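Local coordinates for protein polymerase X (Deinococcus radiodurans, PDB 2W9M) that probably catalyses template-directed addition of deoxyribonucleotides to DNA as a family X repair polymerase, and carries a zinc-binding PHP domain that probably hydrolyses phosphoric esters, at residues 328-333 / 513-518; 359-364 / 394-399; 489-494 / 523-528. One frame throughout, in Å; residues are numbered along the deposited sequence.

Contact 1 of 3, residues 328-333 / 513-518. With ZN (zinc ion), chain D; ZN (zinc ion), chain C.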
loop_
_atom_site.group_PDB
_atom_site.type_symbol
_atom_site.label_atom_id
_atom_site.label_comp_id
_atom_site.label_asym_id
_atom_site.label_seq_id
_atom_site.Cartn_x
_atom_site.Cartn_y
_atom_site.Cartn_z
ATOM N N ARG A 328 -9.430 15.103 -4.713
ATOM C CA ARG A 328 -10.780 15.120 -5.263
ATOM C C ARG A 328 -11.066 13.847 -6.051
ATOM O O ARG A 328 -12.134 13.251 -5.923
ATOM C CB ARG A 328 -10.983 16.348 -6.151
ATOM C CG ARG A 328 -10.884 17.675 -5.411
ATOM C CD ARG A 328 -11.366 18.816 -6.291
ATOM N NE ARG A 328 -11.244 20.120 -5.645
ATOM C CZ ARG A 328 -11.478 21.280 -6.254
ATOM N NH1 ARG A 328 -11.849 21.300 -7.530
ATOM N NH2 ARG A 328 -11.342 22.423 -5.590
ATOM N N GLY A 329 -10.105 13.428 -6.864
ATOM C CA GLY A 329 -10.277 12.252 -7.694
ATOM C C GLY A 329 -9.588 11.030 -7.126
ATOM O O GLY A 329 -8.378 11.046 -6.898
ATOM N N MET A 330 -10.361 9.973 -6.896
ATOM C CA MET A 330 -9.815 8.713 -6.393
ATOM C C MET A 330 -9.686 7.686 -7.513
ATOM O O MET A 330 -10.582 6.870 -7.730
ATOM C CB MET A 330 -10.685 8.166 -5.261
ATOM C CG MET A 330 -10.696 9.042 -4.015
ATOM S SD MET A 330 -9.298 8.741 -2.911
ATOM C CE MET A 330 -7.928 9.369 -3.883
ATOM N N ILE A 331 -8.566 7.726 -8.226
ATOM C CA ILE A 331 -8.408 6.887 -9.409
ATOM C C ILE A 331 -7.617 5.616 -9.126
ATOM O O ILE A 331 -7.030 5.457 -8.050
ATOM C CB ILE A 331 -7.760 7.655 -10.582
ATOM C CG1 ILE A 331 -6.304 8.002 -10.263
ATOM C CG2 ILE A 331 -8.575 8.904 -10.917
ATOM C CD1 ILE A 331 -5.574 8.689 -11.409
ATOM N N HIS A 332 -7.616 4.718 -10.107
ATOM C CA HIS A 332 -6.995 3.407 -9.976
ATOM C C HIS A 332 -7.601 2.612 -8.817
ATOM O O HIS A 332 -6.949 2.350 -7.814
ATOM C CB HIS A 332 -5.475 3.541 -9.834
ATOM C CG HIS A 332 -4.753 2.236 -9.890
ATOM N ND1 HIS A 332 -3.427 2.100 -9.523
ATOM C CD2 HIS A 332 -5.167 1.001 -10.249
ATOM C CE1 HIS A 332 -3.061 0.843 -9.667
ATOM N NE2 HIS A 332 -4.099 0.149 -10.108
ATOM N N THR A 333 -8.867 2.241 -8.971
ATOM C CA THR A 333 -9.559 1.411 -7.996
ATOM C C THR A 333 -10.046 0.145 -8.697
ATOM O O THR A 333 -10.195 0.131 -9.918
ATOM C CB THR A 333 -10.764 2.143 -7.400
ATOM O OG1 THR A 333 -11.696 2.445 -8.445
ATOM C CG2 THR A 333 -10.332 3.440 -6.727
ATOM N N ILE A 513 -1.479 10.232 -6.381
ATOM C CA ILE A 513 -1.600 9.447 -5.159
ATOM C C ILE A 513 -2.825 8.545 -5.253
ATOM O O ILE A 513 -3.948 8.979 -5.012
ATOM C CB ILE A 513 -1.687 10.342 -3.908
ATOM C CG1 ILE A 513 -0.517 11.324 -3.878
ATOM C CG2 ILE A 513 -1.676 9.501 -2.642
ATOM C CD1 ILE A 513 -0.601 12.345 -2.754
ATOM N N ASN A 514 -2.593 7.287 -5.616
ATOM C CA ASN A 514 -3.671 6.335 -5.883
ATOM C C ASN A 514 -3.706 5.200 -4.865
ATOM O O ASN A 514 -2.671 4.624 -4.531
ATOM C CB ASN A 514 -3.524 5.754 -7.292
ATOM C CG ASN A 514 -3.541 6.828 -8.379
ATOM O OD1 ASN A 514 -3.898 7.983 -8.129
ATOM N ND2 ASN A 514 -3.154 6.447 -9.594
ATOM N N THR A 515 -4.901 4.872 -4.387
ATOM C CA THR A 515 -5.067 3.876 -3.334
ATOM C C THR A 515 -4.958 2.435 -3.844
ATOM O O THR A 515 -4.584 1.529 -3.092
ATOM C CB THR A 515 -6.426 4.042 -2.642
ATOM O OG1 THR A 515 -7.474 3.906 -3.614
ATOM C CG2 THR A 515 -6.529 5.406 -1.990
ATOM N N ASP A 516 -5.288 2.223 -5.116
ATOM C CA ASP A 516 -5.338 0.877 -5.677
ATOM C C ASP A 516 -6.309 0.010 -4.878
ATOM O O ASP A 516 -6.080 -1.185 -4.686
ATOM C CB ASP A 516 -3.943 0.247 -5.686
ATOM C CG ASP A 516 -3.817 -0.881 -6.695
ATOM O OD1 ASP A 516 -4.844 -1.256 -7.293
ATOM O OD2 ASP A 516 -2.694 -1.395 -6.891
ATOM N N ALA A 517 -7.394 0.624 -4.413
ATOM C CA ALA A 517 -8.379 -0.058 -3.572
ATOM C C ALA A 517 -9.039 -1.263 -4.247
ATOM O O ALA A 517 -9.579 -1.155 -5.347
ATOM C CB ALA A 517 -9.445 0.930 -3.103
ATOM N N HIS A 518 -8.996 -2.409 -3.577
ATOM C CA HIS A 518 -9.697 -3.597 -4.051
ATOM C C HIS A 518 -10.978 -3.822 -3.250
ATOM O O HIS A 518 -11.695 -4.798 -3.450
ATOM C CB HIS A 518 -8.783 -4.815 -3.962
ATOM C CG HIS A 518 -7.749 -4.862 -5.041
ATOM N ND1 HIS A 518 -6.651 -4.031 -5.052
ATOM C CD2 HIS A 518 -7.654 -5.627 -6.153
ATOM C CE1 HIS A 518 -5.919 -4.287 -6.121
ATOM N NE2 HIS A 518 -6.508 -5.250 -6.807
HETATM ZN ZN ZN D . -4.168 -2.023 -9.468
HETATM ZN ZN ZN C . -5.800 -6.369 -8.429
HETATM O O HOH W 1 -7.462 5.927 -5.476
#
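Strand 329-333 and the end of strand 511-514 come together at Ile331 and Asn514, whose CA atoms lie 5.9 Å apart. They are the first and last strands of the seven-stranded parallel sheet of the PHP domain, a distorted (β/α)7 barrel, and this is where its two outermost strands meet. One water bridges the two segments, donating to Ile331 O (2.7 Å) and accepting from Thr515 N (3.0 Å). Further along, the chain turns a corner at His332, and the CA of Asp516 makes a CH...O contact with His332 O at 3.1 Å.

The Asn514 side chain points across the seam and lies obliquely against Ile331, its OD1 3.2 Å from Ile331 CG1, while ND2 passes 3.7 Å from His332 CB. The polar end of this asparagine is directed to Glu487, which accepts from Asn514 ND2 and also from His332 ND1. One carboxylate therefore fixes the rotation of the imidazole and leaves NE2 for metal. With CG anti to the backbone N (chi1 -172°), the His332 ring extends to a zinc ion that it shares with Asp516; the aspartate, extended in the same sense, lies over one ring face with its carboxylate plane inclined 31° to the ring. His334 and Glu401 complete that site. Two residues on from Asp516, His518 serves a different zinc together with Asp339 and His364, and its ND1 makes a weak hydrogen bond to Asp516 O. At the zinc shared by the two segments, His332 NE2 binds at 2.3 Å and Asp516 OD1 at 2.4 Å.

Contact 2 of 3, residues 359-364 / 394-399. With ZN (zinc ion), chain C.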
loop_
_atom_site.group_PDB
_atom_site.type_symbol
_atom_site.label_atom_id
_atom_site.label_comp_id
_atom_site.label_asym_id
_atom_site.label_seq_id
_atom_site.Cartn_x
_atom_site.Cartn_y
_atom_site.Cartn_z
ATOM N N LEU A 359 -14.749 8.973 -8.799
ATOM C CA LEU A 359 -14.075 7.678 -8.747
ATOM C C LEU A 359 -13.429 7.330 -10.078
ATOM O O LEU A 359 -14.024 7.508 -11.137
ATOM C CB LEU A 359 -15.061 6.572 -8.367
ATOM C CG LEU A 359 -14.538 5.132 -8.432
ATOM C CD1 LEU A 359 -13.693 4.794 -7.210
ATOM C CD2 LEU A 359 -15.695 4.157 -8.559
ATOM N N GLY A 360 -12.207 6.822 -10.010
ATOM C CA GLY A 360 -11.509 6.356 -11.189
ATOM C C GLY A 360 -11.488 4.844 -11.263
ATOM O O GLY A 360 -10.822 4.169 -10.477
ATOM N N THR A 361 -12.239 4.312 -12.215
ATOM C CA THR A 361 -12.274 2.884 -12.489
ATOM C C THR A 361 -10.956 2.437 -13.113
ATOM O O THR A 361 -10.356 3.181 -13.884
ATOM C CB THR A 361 -13.442 2.571 -13.448
ATOM O OG1 THR A 361 -14.636 2.370 -12.682
ATOM C CG2 THR A 361 -13.152 1.335 -14.284
ATOM N N ALA A 362 -10.502 1.230 -12.780
ATOM C CA ALA A 362 -9.238 0.718 -13.317
ATOM C C ALA A 362 -8.993 -0.759 -13.009
ATOM O O ALA A 362 -8.045 -1.105 -12.304
ATOM C CB ALA A 362 -8.070 1.562 -12.821
ATOM N N ASP A 363 -9.840 -1.628 -13.549
ATOM C CA ASP A 363 -9.694 -3.068 -13.351
ATOM C C ASP A 363 -8.624 -3.639 -14.281
ATOM O O ASP A 363 -8.249 -3.000 -15.264
ATOM C CB ASP A 363 -11.045 -3.769 -13.551
ATOM C CG ASP A 363 -11.988 -3.563 -12.371
ATOM O OD1 ASP A 363 -11.652 -4.014 -11.257
ATOM O OD2 ASP A 363 -13.059 -2.947 -12.551
ATOM N N HIS A 364 -8.120 -4.829 -13.965
ATOM C CA HIS A 364 -7.054 -5.430 -14.760
ATOM C C HIS A 364 -7.552 -5.841 -16.134
ATOM O O HIS A 364 -8.757 -5.859 -16.395
ATOM C CB HIS A 364 -6.472 -6.663 -14.072
ATOM C CG HIS A 364 -6.053 -6.426 -12.660
ATOM N ND1 HIS A 364 -4.796 -5.977 -12.324
ATOM C CD2 HIS A 364 -6.726 -6.580 -11.497
ATOM C CE1 HIS A 364 -4.715 -5.859 -11.011
ATOM N NE2 HIS A 364 -5.872 -6.216 -10.486
ATOM N N LEU A 394 -23.805 9.414 -10.716
ATOM C CA LEU A 394 -22.552 9.044 -10.058
ATOM C C LEU A 394 -21.325 9.563 -10.813
ATOM O O LEU A 394 -21.195 9.345 -12.018
ATOM C CB LEU A 394 -22.455 7.530 -9.877
ATOM C CG LEU A 394 -23.313 6.937 -8.762
ATOM C CD1 LEU A 394 -22.968 5.477 -8.568
ATOM C CD2 LEU A 394 -23.111 7.705 -7.470
ATOM N N PRO A 395 -20.418 10.247 -10.098
ATOM C CA PRO A 395 -19.232 10.864 -10.702
ATOM C C PRO A 395 -18.133 9.835 -10.945
ATOM O O PRO A 395 -17.368 9.539 -10.028
ATOM C CB PRO A 395 -18.771 11.870 -9.632
ATOM C CG PRO A 395 -19.809 11.813 -8.522
ATOM C CD PRO A 395 -20.473 10.486 -8.648
ATOM N N ILE A 396 -18.057 9.306 -12.165
ATOM C CA ILE A 396 -17.098 8.259 -12.496
ATOM C C ILE A 396 -16.305 8.577 -13.765
ATOM O O ILE A 396 -16.822 9.180 -14.706
ATOM C CB ILE A 396 -17.790 6.884 -12.681
ATOM C CG1 ILE A 396 -18.685 6.561 -11.485
ATOM C CG2 ILE A 396 -16.759 5.781 -12.879
ATOM C CD1 ILE A 396 -19.395 5.235 -11.607
ATOM N N VAL A 397 -15.044 8.161 -13.770
ATOM C CA VAL A 397 -14.183 8.255 -14.938
ATOM C C VAL A 397 -13.703 6.837 -15.267
ATOM O O VAL A 397 -13.172 6.142 -14.408
ATOM C CB VAL A 397 -12.987 9.194 -14.662
ATOM C CG1 VAL A 397 -11.870 8.956 -15.652
ATOM C CG2 VAL A 397 -13.435 10.650 -14.698
ATOM N N ALA A 398 -13.915 6.397 -16.502
ATOM C CA ALA A 398 -13.622 5.015 -16.867
ATOM C C ALA A 398 -12.168 4.816 -17.256
ATOM O O ALA A 398 -11.641 5.502 -18.130
ATOM C CB ALA A 398 -14.537 4.549 -17.988
ATOM N N GLY A 399 -11.520 3.864 -16.603
ATOM C CA GLY A 399 -10.149 3.547 -16.934
ATOM C C GLY A 399 -9.898 2.056 -16.936
ATOM O O GLY A 399 -10.822 1.249 -16.808
HETATM ZN ZN ZN C . -5.800 -6.369 -8.429
#
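Leu359 is held through both of its backbone polar atoms: its N donates to Pro395 O at 2.9 Å, and its O receives Val397 N at 2.9 Å. Thr361 N continues the ladder to Val397 O at 3.0 Å. Side chains pack around these bonds. Thr361 turns CG2 anti to its own N, which rests the methyl on a carbonyl oxygen, 3.4 Å from Gly399 O, while OG1 lies 4.0 Å from Ile396 CG2, the two side chains crossing at a slant. This is parallel pairing between the two strands of a β-α-β unit, 358-364 and 396-403, connected through helix 376-391. That helix packs on the face that carries Ile396, with Leu389 against Ile396 and Ile386 against Thr361, whereas Val397 on the other face meets Phe552 and Leu553 of helix 549-561. On its far side Gly360 continues the sheet to Met330, and its O receives Thr333 OG1. Beyond the paired part, Asp363 OD1 accepts from Ser335 N, and His364, its ring edge-to-face with that of His428, reaches a zinc ion through NE2 at 2.1 Å.

Contact 3 of 3, residues 489-494 / 523-528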
loop_
_atom_site.group_PDB
_atom_site.type_symbol
_atom_site.label_atom_id
_atom_site.label_comp_id
_atom_site.label_asym_id
_atom_site.label_seq_id
_atom_site.Cartn_x
_atom_site.Cartn_y
_atom_site.Cartn_z
ATOM N N ASN A 489 1.673 4.782 -5.183
ATOM C CA ASN A 489 0.644 3.840 -4.776
ATOM C C ASN A 489 0.470 3.868 -3.269
ATOM O O ASN A 489 1.386 3.529 -2.519
ATOM C CB ASN A 489 0.985 2.435 -5.276
ATOM C CG ASN A 489 -0.206 1.503 -5.256
ATOM O OD1 ASN A 489 -0.726 1.167 -4.195
ATOM N ND2 ASN A 489 -0.642 1.077 -6.434
ATOM N N ALA A 490 -0.710 4.290 -2.833
ATOM C CA ALA A 490 -0.984 4.495 -1.416
ATOM C C ALA A 490 -1.192 3.207 -0.619
ATOM O O ALA A 490 -1.196 3.240 0.610
ATOM C CB ALA A 490 -2.177 5.432 -1.237
ATOM N N ASN A 491 -1.375 2.078 -1.300
ATOM C CA ASN A 491 -1.517 0.805 -0.592
ATOM C C ASN A 491 -0.300 0.566 0.298
ATOM O O ASN A 491 0.832 0.610 -0.177
ATOM C CB ASN A 491 -1.726 -0.360 -1.566
ATOM C CG ASN A 491 -1.922 -1.695 -0.854
ATOM O OD1 ASN A 491 -0.968 -2.307 -0.372
ATOM N ND2 ASN A 491 -3.163 -2.154 -0.796
ATOM N N ALA A 492 -0.544 0.318 1.583
ATOM C CA ALA A 492 0.522 0.209 2.587
ATOM C C ALA A 492 1.588 -0.844 2.279
ATOM O O ALA A 492 2.695 -0.785 2.816
ATOM C CB ALA A 492 -0.073 -0.034 3.972
ATOM N N ALA A 493 1.262 -1.808 1.425
ATOM C CA ALA A 493 2.228 -2.842 1.070
ATOM C C ALA A 493 3.052 -2.440 -0.141
ATOM O O ALA A 493 3.980 -3.147 -0.533
ATOM C CB ALA A 493 1.539 -4.161 0.817
ATOM N N ARG A 494 2.719 -1.302 -0.735
ATOM C CA ARG A 494 3.464 -0.830 -1.895
ATOM C C ARG A 494 4.245 0.452 -1.609
ATOM O O ARG A 494 5.477 0.448 -1.647
ATOM C CB ARG A 494 2.537 -0.653 -3.094
ATOM C CG ARG A 494 1.987 -1.966 -3.626
ATOM C CD ARG A 494 1.099 -1.733 -4.835
ATOM N NE ARG A 494 0.455 -2.959 -5.292
ATOM C CZ ARG A 494 1.056 -3.895 -6.021
ATOM N NH1 ARG A 494 2.329 -3.757 -6.369
ATOM N NH2 ARG A 494 0.385 -4.974 -6.397
ATOM N N LEU A 523 -10.060 2.645 0.186
ATOM C CA LEU A 523 -10.001 4.058 -0.177
ATOM C C LEU A 523 -9.440 4.897 0.966
ATOM O O LEU A 523 -8.993 6.024 0.758
ATOM C CB LEU A 523 -11.388 4.569 -0.579
ATOM C CG LEU A 523 -12.006 3.924 -1.826
ATOM C CD1 LEU A 523 -13.483 4.263 -1.941
ATOM C CD2 LEU A 523 -11.258 4.341 -3.085
ATOM N N ARG A 524 -9.458 4.339 2.172
ATOM C CA ARG A 524 -8.907 5.023 3.338
ATOM C C ARG A 524 -7.386 4.859 3.419
ATOM O O ARG A 524 -6.753 5.346 4.354
ATOM C CB ARG A 524 -9.557 4.522 4.636
ATOM C CG ARG A 524 -11.066 4.363 4.574
ATOM C CD ARG A 524 -11.683 4.361 5.965
ATOM N NE ARG A 524 -12.243 5.666 6.317
ATOM C CZ ARG A 524 -11.551 6.673 6.848
ATOM N NH1 ARG A 524 -10.255 6.539 7.097
ATOM N NH2 ARG A 524 -12.158 7.820 7.128
ATOM N N ASP A 525 -6.807 4.169 2.442
ATOM C CA ASP A 525 -5.360 4.009 2.384
ATOM C C ASP A 525 -4.695 5.288 1.886
ATOM O O ASP A 525 -3.496 5.483 2.073
ATOM C CB ASP A 525 -4.976 2.827 1.490
ATOM C CG ASP A 525 -5.229 1.486 2.156
ATOM O OD1 ASP A 525 -4.969 0.443 1.518
ATOM O OD2 ASP A 525 -5.692 1.474 3.319
ATOM N N ALA A 526 -5.482 6.154 1.252
ATOM C CA ALA A 526 -4.974 7.415 0.718
ATOM C C ALA A 526 -4.072 8.112 1.730
ATOM O O ALA A 526 -3.068 8.725 1.373
ATOM C CB ALA A 526 -6.120 8.316 0.332
ATOM N N ARG A 527 -4.447 8.001 2.997
ATOM C CA ARG A 527 -3.709 8.582 4.110
ATOM C C ARG A 527 -2.247 8.127 4.182
ATOM O O ARG A 527 -1.384 8.886 4.616
ATOM C CB ARG A 527 -4.450 8.256 5.406
ATOM C CG ARG A 527 -3.605 8.052 6.634
ATOM C CD ARG A 527 -4.358 7.152 7.611
ATOM N NE ARG A 527 -4.098 7.501 9.005
ATOM C CZ ARG A 527 -4.484 6.763 10.040
ATOM N NH1 ARG A 527 -5.138 5.627 9.834
ATOM N NH2 ARG A 527 -4.209 7.153 11.279
ATOM N N TYR A 528 -1.972 6.900 3.750
ATOM C CA TYR A 528 -0.604 6.383 3.747
ATOM C C TYR A 528 0.200 6.923 2.570
ATOM O O TYR A 528 1.384 7.217 2.705
ATOM C CB TYR A 528 -0.594 4.849 3.738
ATOM C CG TYR A 528 -1.403 4.233 4.853
ATOM C CD1 TYR A 528 -2.548 3.491 4.581
ATOM C CD2 TYR A 528 -1.029 4.401 6.180
ATOM C CE1 TYR A 528 -3.296 2.931 5.599
ATOM C CE2 TYR A 528 -1.770 3.844 7.207
ATOM C CZ TYR A 528 -2.901 3.108 6.910
ATOM O OH TYR A 528 -3.637 2.552 7.932
HETATM O O HOH W 2 -5.610 -0.366 -0.769
#
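Near the plane of the Tyr528 ring, at its edge, sits Ala490 O, which also lies 3.6 Å from Tyr528 CB; Asp525 CB occupies an in-plane position at the rim too. One face carries Arg527 CD, 4.2 Å above the plane and displaced toward the rim. Ala492 CB approaches CD1 of the tyrosine obliquely at 4.3 Å. Two further flat groups are the amide of Asn491 and the carboxylate of Asp525: the side chains run alongside each other, pointing the same way, but their flat ends are nearly perpendicular (79°). With Asn491 ND2 3.9 Å from Asp525 OD1, they are linked instead by a water that accepts from Asn491 ND2 at 3.0 Å and donates to Asp525 OD1 at 2.5 Å. The same OD1 forms a salt bridge with Arg164, so water and guanidinium both grip one carboxylate oxygen. Ala490 CB lies 3.9 Å from Ala526 CA. Two successive Asx turns shape the loop: Asn489 OD1 receives Asn491 N, and Asn491 OD1 receives Ala493 N at 2.9 Å. Asn491 thus spends OD1 on its turn and ND2 on the water. The loop follows strand 485-489 of the PHP barrel and packs on the first turn of helix 526-535, while helix 163-176 lends Leu163 and Arg164 to Tyr528, and Pro94 of helix 94-99 touches Asn491.

In the fold
All three contacts are buried, but each illustrates a different way of joining parts of one barrel. Contact 2 is regular parallel pairing between neighbouring strands, rich in direct backbone bonds; contact 1, at the meeting of the outermost strands, relies on a water and a shared zinc. They share the sheet, since 329-333 and 358-364 are neighbours, and both reach the zinc held by His364 and His518. Contact 3 has no direct cross-segment hydrogen bond and joins a loop to a helix through alanines, the edge of a tyrosine and a water-linked asparagine-aspartate pair. It adjoins contact 1, where Asn514 O lies 2.6 Å from Ala490 N, whereas contacts 2 and 3 do not touch, their centres about 18 Å apart.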